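Local coordinates for putative uncharacterized protein (Ustilago maydis, PDB 4GNX) that is a subunit of the replication protein A complex with single-stranded DNA and probably contributes its OB fold to assembly of the complex, at residues T8-T13 and I30-E35; V12-I17 and F41-R46. All blocks are in the same frame, centred on the assembly; numbering follows the deposited sequence.

Contact 1: T8-T13 and I30-E35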
ATOM      1  N   THR B   8      -2.331 -19.338  -2.643  1.00 50.99           N
ATOM      2  CA  THR B   8      -2.562 -17.913  -2.503  1.00 45.79           C
ATOM      3  C   THR B   8      -4.025 -17.559  -2.430  1.00 41.84           C
ATOM      4  O   THR B   8      -4.878 -18.406  -2.671  1.00 42.11           O
ATOM      5  CB  THR B   8      -1.995 -17.145  -3.720  1.00 44.64           C
ATOM      6  OG1 THR B   8      -2.661 -17.570  -4.923  1.00 43.67           O
ATOM      7  CG2 THR B   8      -0.468 -17.331  -3.851  1.00 47.91           C
ATOM      8  N   LEU B   9      -4.297 -16.287  -2.124  1.00 38.34           N
ATOM      9  CA  LEU B   9      -5.636 -15.746  -2.037  1.00 34.63           C
ATOM     10  C   LEU B   9      -5.722 -14.507  -2.916  1.00 32.02           C
ATOM     11  O   LEU B   9      -5.342 -13.407  -2.514  1.00 32.11           O
ATOM     12  CB  LEU B   9      -6.000 -15.396  -0.590  1.00 35.21           C
ATOM     13  CG  LEU B   9      -7.331 -14.646  -0.431  1.00 32.19           C
ATOM     14  CD1 LEU B   9      -8.490 -15.578  -0.740  1.00 31.50           C
ATOM     15  CD2 LEU B   9      -7.472 -13.982   0.936  1.00 33.02           C
ATOM     16  N   ARG B  10      -6.270 -14.693  -4.107  1.00 30.38           N
ATOM     17  CA  ARG B  10      -6.207 -13.683  -5.153  1.00 28.11           C
ATOM     18  C   ARG B  10      -7.423 -12.776  -5.241  1.00 25.07           C
ATOM     19  O   ARG B  10      -8.549 -13.236  -5.405  1.00 24.78           O
ATOM     20  CB  ARG B  10      -5.909 -14.342  -6.499  1.00 28.63           C
ATOM     21  CG  ARG B  10      -4.635 -15.165  -6.445  1.00 32.30           C
ATOM     22  CD  ARG B  10      -4.322 -15.825  -7.777  1.00 34.49           C
ATOM     23  NE  ARG B  10      -4.496 -14.902  -8.898  1.00 33.00           N
ATOM     24  CZ  ARG B  10      -4.260 -15.204 -10.169  1.00 33.89           C
ATOM     25  NH1 ARG B  10      -3.840 -16.411 -10.518  1.00 35.14           N
ATOM     26  NH2 ARG B  10      -4.472 -14.279 -11.095  1.00 34.35           N
ATOM     27  N   PRO B  11      -7.202 -11.468  -5.116  1.00 23.75           N
ATOM     28  CA  PRO B  11      -8.339 -10.595  -5.304  1.00 21.79           C
ATOM     29  C   PRO B  11      -8.658 -10.502  -6.828  1.00 20.83           C
ATOM     30  O   PRO B  11      -7.768 -10.310  -7.650  1.00 20.73           O
ATOM     31  CB  PRO B  11      -7.826  -9.270  -4.735  1.00 21.82           C
ATOM     32  CG  PRO B  11      -6.348  -9.278  -5.065  1.00 23.01           C
ATOM     33  CD  PRO B  11      -5.933 -10.718  -4.960  1.00 24.37           C
ATOM     34  N   VAL B  12      -9.923 -10.663  -7.181  1.00 20.50           N
ATOM     35  CA  VAL B  12     -10.316 -10.799  -8.565  1.00 21.14           C
ATOM     36  C   VAL B  12     -11.666 -10.192  -8.768  1.00 21.60           C
ATOM     37  O   VAL B  12     -12.434 -10.049  -7.821  1.00 21.09           O
ATOM     38  CB  VAL B  12     -10.431 -12.277  -9.015  1.00 22.19           C
ATOM     39  CG1 VAL B  12      -9.056 -12.960  -9.108  1.00 22.97           C
ATOM     40  CG2 VAL B  12     -11.388 -13.045  -8.121  1.00 21.74           C
ATOM     41  N   THR B  13     -11.945  -9.837 -10.022  1.00 23.16           N
ATOM     42  CA  THR B  13     -13.281  -9.400 -10.422  1.00 23.17           C
ATOM     43  C   THR B  13     -13.997 -10.583 -11.024  1.00 24.15           C
ATOM     44  O   THR B  13     -13.379 -11.525 -11.516  1.00 25.19           O
ATOM     45  CB  THR B  13     -13.234  -8.345 -11.524  1.00 24.05           C
ATOM     46  OG1 THR B  13     -12.673  -8.948 -12.716  1.00 25.47           O
ATOM     47  CG2 THR B  13     -12.432  -7.093 -11.065  1.00 22.77           C
ATOM     48  N   ILE B  30      -6.448 -21.148 -14.593  1.00 51.89           N
ATOM     49  CA  ILE B  30      -5.294 -20.294 -14.772  1.00 50.68           C
ATOM     50  C   ILE B  30      -5.727 -18.882 -15.094  1.00 47.83           C
ATOM     51  O   ILE B  30      -6.447 -18.670 -16.051  1.00 49.05           O
ATOM     52  CB  ILE B  30      -4.353 -20.850 -15.852  1.00 53.35           C
ATOM     53  CG1 ILE B  30      -3.725 -22.138 -15.337  1.00 56.90           C
ATOM     54  CG2 ILE B  30      -3.259 -19.846 -16.190  1.00 52.35           C
ATOM     55  CD1 ILE B  30      -3.106 -23.014 -16.409  1.00 63.24           C
ATOM     56  N   LEU B  31      -5.300 -17.926 -14.277  1.00 45.57           N
ATOM     57  CA  LEU B  31      -5.534 -16.529 -14.571  1.00 43.80           C
ATOM     58  C   LEU B  31      -4.208 -15.794 -14.595  1.00 45.22           C
ATOM     59  O   LEU B  31      -3.399 -15.927 -13.673  1.00 44.97           O
ATOM     60  CB  LEU B  31      -6.481 -15.906 -13.554  1.00 41.37           C
ATOM     61  CG  LEU B  31      -6.984 -14.511 -13.931  1.00 40.49           C
ATOM     62  CD1 LEU B  31      -8.192 -14.633 -14.837  1.00 41.60           C
ATOM     63  CD2 LEU B  31      -7.351 -13.691 -12.708  1.00 37.95           C
ATOM     64  N   ASP B  32      -4.002 -15.028 -15.667  1.00 46.97           N
ATOM     65  CA  ASP B  32      -2.766 -14.296 -15.914  1.00 48.43           C
ATOM     66  C   ASP B  32      -1.533 -15.197 -15.745  1.00 50.85           C
ATOM     67  O   ASP B  32      -0.543 -14.810 -15.125  1.00 52.44           O
ATOM     68  CB  ASP B  32      -2.661 -13.038 -15.031  1.00 48.24           C
ATOM     69  CG  ASP B  32      -3.873 -12.095 -15.164  1.00 50.11           C
ATOM     70  OD1 ASP B  32      -4.572 -12.103 -16.204  1.00 52.77           O
ATOM     71  OD2 ASP B  32      -4.130 -11.324 -14.207  1.00 50.41           O
ATOM     72  N   GLY B  33      -1.589 -16.401 -16.302  1.00 52.58           N
ATOM     73  CA  GLY B  33      -0.461 -17.330 -16.215  1.00 55.43           C
ATOM     74  C   GLY B  33      -0.112 -17.730 -14.786  1.00 54.75           C
ATOM     75  O   GLY B  33       1.058 -17.959 -14.456  1.00 57.06           O
ATOM     76  N   ALA B  34      -1.129 -17.807 -13.929  1.00 51.03           N
ATOM     77  CA  ALA B  34      -0.936 -18.246 -12.560  1.00 49.38           C
ATOM     78  C   ALA B  34      -2.126 -19.055 -12.102  1.00 48.52           C
ATOM     79  O   ALA B  34      -3.263 -18.771 -12.485  1.00 45.90           O
ATOM     80  CB  ALA B  34      -0.701 -17.062 -11.646  1.00 46.30           C
ATOM     81  N   GLU B  35      -1.846 -20.072 -11.296  1.00 51.81           N
ATOM     82  CA  GLU B  35      -2.863 -20.911 -10.712  1.00 54.61           C
ATOM     83  C   GLU B  35      -3.880 -20.042  -9.976  1.00 50.09           C
ATOM     84  O   GLU B  35      -3.506 -19.109  -9.263  1.00 47.28           O
ATOM     85  CB  GLU B  35      -2.200 -21.882  -9.744  1.00 63.39           C
ATOM     86  CG  GLU B  35      -2.886 -23.238  -9.605  1.00 71.59           C
ATOM     87  CD  GLU B  35      -3.624 -23.435  -8.279  1.00 77.00           C
ATOM     88  OE1 GLU B  35      -4.047 -22.430  -7.645  1.00 75.10           O
ATOM     89  OE2 GLU B  35      -3.787 -24.617  -7.873  1.00 83.29           O
TER

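Contact 2: V12-I17 and F41-R46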
ATOM      1  N   VAL B  12      -9.923 -10.663  -7.181  1.00 20.50           N
ATOM      2  CA  VAL B  12     -10.316 -10.799  -8.565  1.00 21.14           C
ATOM      3  C   VAL B  12     -11.666 -10.192  -8.768  1.00 21.60           C
ATOM      4  O   VAL B  12     -12.434 -10.049  -7.821  1.00 21.09           O
ATOM      5  CB  VAL B  12     -10.431 -12.277  -9.015  1.00 22.19           C
ATOM      6  CG1 VAL B  12      -9.056 -12.960  -9.108  1.00 22.97           C
ATOM      7  CG2 VAL B  12     -11.388 -13.045  -8.121  1.00 21.74           C
ATOM      8  N   THR B  13     -11.945  -9.837 -10.022  1.00 23.16           N
ATOM      9  CA  THR B  13     -13.281  -9.400 -10.422  1.00 23.17           C
ATOM     10  C   THR B  13     -13.997 -10.583 -11.024  1.00 24.15           C
ATOM     11  O   THR B  13     -13.379 -11.525 -11.516  1.00 25.19           O
ATOM     12  CB  THR B  13     -13.234  -8.345 -11.524  1.00 24.05           C
ATOM     13  OG1 THR B  13     -12.673  -8.948 -12.716  1.00 25.47           O
ATOM     14  CG2 THR B  13     -12.432  -7.093 -11.065  1.00 22.77           C
ATOM     15  N   ILE B  14     -15.315 -10.527 -11.006  1.00 24.91           N
ATOM     16  CA  ILE B  14     -16.069 -11.610 -11.564  1.00 26.94           C
ATOM     17  C   ILE B  14     -15.660 -11.822 -13.013  1.00 28.36           C
ATOM     18  O   ILE B  14     -15.572 -12.985 -13.463  1.00 30.05           O
ATOM     19  CB  ILE B  14     -17.574 -11.383 -11.390  1.00 28.79           C
ATOM     20  CG1 ILE B  14     -17.906 -11.444  -9.875  1.00 28.07           C
ATOM     21  CG2 ILE B  14     -18.366 -12.405 -12.215  1.00 30.50           C
ATOM     22  CD1 ILE B  14     -19.317 -11.040  -9.507  1.00 28.42           C
ATOM     23  N   ARG B  15     -15.355 -10.726 -13.727  1.00 26.97           N
ATOM     24  CA  ARG B  15     -14.915 -10.848 -15.121  1.00 28.26           C
ATOM     25  C   ARG B  15     -13.679 -11.721 -15.300  1.00 29.10           C
ATOM     26  O   ARG B  15     -13.621 -12.560 -16.232  1.00 31.13           O
ATOM     27  CB  ARG B  15     -14.607  -9.501 -15.717  1.00 28.19           C
ATOM     28  CG  ARG B  15     -14.525  -9.517 -17.232  1.00 30.20           C
ATOM     29  CD  ARG B  15     -15.904  -9.187 -17.776  1.00 32.07           C
ATOM     30  NE  ARG B  15     -16.593 -10.338 -18.351  1.00 33.80           N
ATOM     31  CZ  ARG B  15     -17.907 -10.445 -18.509  1.00 34.92           C
ATOM     32  NH1 ARG B  15     -18.735  -9.484 -18.106  1.00 34.19           N
ATOM     33  NH2 ARG B  15     -18.393 -11.542 -19.060  1.00 37.60           N
ATOM     34  N   GLN B  16     -12.686 -11.511 -14.423  1.00 27.51           N
ATOM     35  CA  GLN B  16     -11.477 -12.337 -14.426  1.00 27.98           C
ATOM     36  C   GLN B  16     -11.823 -13.771 -14.115  1.00 28.48           C
ATOM     37  O   GLN B  16     -11.342 -14.687 -14.797  1.00 30.87           O
ATOM     38  CB  GLN B  16     -10.440 -11.847 -13.444  1.00 27.85           C
ATOM     39  CG  GLN B  16      -9.674 -10.598 -13.856  1.00 28.41           C
ATOM     40  CD  GLN B  16      -8.882 -10.038 -12.683  1.00 28.52           C
ATOM     41  OE1 GLN B  16      -9.441  -9.781 -11.589  1.00 27.85           O
ATOM     42  NE2 GLN B  16      -7.576  -9.883 -12.880  1.00 28.75           N
ATOM     43  N   ILE B  17     -12.682 -13.983 -13.124  1.00 26.57           N
ATOM     44  CA  ILE B  17     -13.173 -15.342 -12.900  1.00 27.83           C
ATOM     45  C   ILE B  17     -13.706 -15.923 -14.208  1.00 30.72           C
ATOM     46  O   ILE B  17     -13.300 -17.003 -14.605  1.00 33.35           O
ATOM     47  CB  ILE B  17     -14.218 -15.416 -11.782  1.00 26.09           C
ATOM     48  CG1 ILE B  17     -13.614 -14.872 -10.484  1.00 23.75           C
ATOM     49  CG2 ILE B  17     -14.668 -16.845 -11.584  1.00 27.71           C
ATOM     50  CD1 ILE B  17     -14.618 -14.651  -9.390  1.00 22.66           C
ATOM     51  N   PHE B  41     -13.554 -11.560  -3.490  1.00 23.42           N
ATOM     52  CA  PHE B  41     -14.148 -10.438  -4.206  1.00 23.49           C
ATOM     53  C   PHE B  41     -15.369  -9.866  -3.492  1.00 24.87           C
ATOM     54  O   PHE B  41     -15.911 -10.467  -2.546  1.00 26.92           O
ATOM     55  CB  PHE B  41     -14.494 -10.833  -5.651  1.00 22.52           C
ATOM     56  CG  PHE B  41     -15.590 -11.840  -5.761  1.00 22.89           C
ATOM     57  CD1 PHE B  41     -16.915 -11.431  -5.887  1.00 22.70           C
ATOM     58  CD2 PHE B  41     -15.303 -13.194  -5.770  1.00 23.90           C
ATOM     59  CE1 PHE B  41     -17.937 -12.352  -6.000  1.00 23.36           C
ATOM     60  CE2 PHE B  41     -16.334 -14.128  -5.880  1.00 25.29           C
ATOM     61  CZ  PHE B  41     -17.653 -13.704  -5.991  1.00 24.57           C
ATOM     62  N   VAL B  42     -15.800  -8.699  -3.953  1.00 24.40           N
ATOM     63  CA  VAL B  42     -16.901  -7.979  -3.328  1.00 24.80           C
ATOM     64  C   VAL B  42     -17.964  -7.808  -4.389  1.00 25.98           C
ATOM     65  O   VAL B  42     -17.653  -7.565  -5.543  1.00 27.57           O
ATOM     66  CB  VAL B  42     -16.433  -6.617  -2.823  1.00 24.20           C
ATOM     67  CG1 VAL B  42     -17.612  -5.792  -2.350  1.00 25.91           C
ATOM     68  CG2 VAL B  42     -15.414  -6.786  -1.700  1.00 23.93           C
ATOM     69  N   ALA B  43     -19.223  -7.967  -4.013  1.00 27.28           N
ATOM     70  CA  ALA B  43     -20.301  -8.030  -4.995  1.00 26.64           C
ATOM     71  C   ALA B  43     -21.625  -7.802  -4.298  1.00 28.77           C
ATOM     72  O   ALA B  43     -21.682  -7.784  -3.057  1.00 29.25           O
ATOM     73  CB  ALA B  43     -20.312  -9.380  -5.678  1.00 25.18           C
ATOM     74  N   VAL B  44     -22.679  -7.646  -5.106  1.00 29.39           N
ATOM     75  CA  VAL B  44     -24.028  -7.438  -4.605  1.00 30.28           C
ATOM     76  C   VAL B  44     -24.896  -8.670  -4.842  1.00 31.80           C
ATOM     77  O   VAL B  44     -24.939  -9.221  -5.956  1.00 33.13           O
ATOM     78  CB  VAL B  44     -24.678  -6.210  -5.246  1.00 31.38           C
ATOM     79  CG1 VAL B  44     -26.062  -5.950  -4.652  1.00 33.47           C
ATOM     80  CG2 VAL B  44     -23.799  -5.005  -5.015  1.00 30.94           C
ATOM     81  N   VAL B  45     -25.563  -9.107  -3.776  1.00 31.63           N
ATOM     82  CA  VAL B  45     -26.447 -10.232  -3.825  1.00 32.24           C
ATOM     83  C   VAL B  45     -27.679  -9.776  -4.572  1.00 34.49           C
ATOM     84  O   VAL B  45     -28.269  -8.741  -4.251  1.00 35.71           O
ATOM     85  CB  VAL B  45     -26.856 -10.641  -2.409  1.00 33.45           C
ATOM     86  CG1 VAL B  45     -27.633 -11.957  -2.432  1.00 35.92           C
ATOM     87  CG2 VAL B  45     -25.639 -10.731  -1.516  1.00 31.62           C
ATOM     88  N   ARG B  46     -28.078 -10.559  -5.558  1.00 35.31           N
ATOM     89  CA  ARG B  46     -29.235 -10.232  -6.361  1.00 38.08           C
ATOM     90  C   ARG B  46     -30.359 -11.250  -6.239  1.00 42.37           C
ATOM     91  O   ARG B  46     -31.527 -10.908  -6.436  1.00 45.25           O
ATOM     92  CB  ARG B  46     -28.833 -10.101  -7.816  1.00 36.89           C
ATOM     93  CG  ARG B  46     -28.046  -8.851  -8.096  1.00 34.89           C
ATOM     94  CD  ARG B  46     -28.815  -7.567  -7.826  1.00 36.05           C
ATOM     95  NE  ARG B  46     -27.997  -6.418  -8.202  1.00 34.79           N
ATOM     96  CZ  ARG B  46     -28.181  -5.178  -7.772  1.00 35.83           C
ATOM     97  NH1 ARG B  46     -29.176  -4.888  -6.929  1.00 37.84           N
ATOM     98  NH2 ARG B  46     -27.358  -4.223  -8.193  1.00 34.82           N
TER

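Contact 1: T8-T13 and I30-E35
Val-12 and Leu-31 mark the closest approach of the two backbones, yet their CA atoms are 9.6 Å apart, so side chains must bridge the gap between strand 9-11 and the hairpin at 30-35. Most of that bridging falls to Arg-10. Its chain runs straight through CG and then bends at CD (chi3 45°), presenting the NH1 and NH2 end of the guanidinium to the hairpin. There both nitrogens converge on a single atom: Arg-10 NH1 and NH2 each donate to Leu-31 O at 3.2 Å. This oxygen lies close to the guanidinium plane, whereas NH2 stands above the plane of the Leu-31 carbonyl group. Arg-10 NH1 also donates to Glu-35 O at 3.0 Å, again at the guanidinium edge but from above the carbonyl plane, and makes a weak bond to Ala-34 O.

Two of the acceptors, Leu-31 O and Ala-34 O, belong to a type I' turn whose two ends exchange backbone bonds in both directions; Glu-35 O follows it. Leu-31 O therefore also accepts from Ala-34 N and has three donors. Apolar atoms pack beside the polar cluster. Leu-31 CD2 touches both Arg-10 NH2 (3.4 Å) and Val-12 CG1 (4.0 Å), while Ala-34 CB flanks NH1. Arg-10 also bonds through its backbone to Thr-40 of strand 38-50, and Pro-11 packs on helix 117-135, which ties this anchor to the barrel and the C-terminal helix. Leu-9 makes backbone bonds to another chain of the assembly.

Across this contact, a buried cation is met by main-chain oxygens rather than by a salt bridge. Their partial negative charges would help offset that of the arginine, and the shared bonds fix the hairpin to the N-terminal strand through its backbone groups.

Contact 2: V12-I17 and F41-R46
Phe-41, at the start of the 41-46 strand segment, brings its ring into contact with Ile-14 and Ile-17 of the short N-terminal helix, and the apolar packing is concentrated there. Ile-14 runs oblique to Phe-41 and reaches the CD1-CE1 half of the ring, its CG1 4.0 Å from Phe-41 CE1; Ile-17 crosses at about a right angle and touches the other half, with its CD1 3.9 Å from Phe-41 CE2. Each isoleucine has CG1 anti to its carbonyl carbon and chi2 extended (171° in Ile-14), which sends CD1 out from the helix. Val-12 O lies beside Phe-41 CB and is hydrogen-bonded to His-123 of helix 117-135.

Farther along the strand the packing slackens: Ile-14 CD1 is 4.3 Å from Ala-43 CB, and the following residues diverge from the helix. Arg-15 takes no part and is partly exposed.

Val-59, Val-93 and Leu-97 from neighbouring strands adjoin this cluster, consistent with the helix covering the interior of an OB-fold barrel. Its chemistry is hydrophobic, and the helix start is satisfied separately: a capping box between Thr-13 and Gln-16 serves the backbone N of both, while Asp-61 and Thr-63 accept from Ile-14 N and Arg-15 N.

The two contacts start from the same N-terminal stretch, share Val-12 and Thr-13, and have centres 13 Å apart. Contact 2 is buried near the middle of the chain and joins helix 14-19 to strand 38-50 through aliphatic and aromatic side chains. Contact 1 lies farther out and is only partly buried; it attaches a small hairpin through one arginine and backbone oxygens. Strand 9-11, which supplies that arginine, runs parallel to 38-50 in the sheet, so both contacts ultimately rest on the same strand. They also meet directly, since Leu-31 of the hairpin packs on Gln-16 of the helix, placing the polar anchor at the flank of the hydrophobic core.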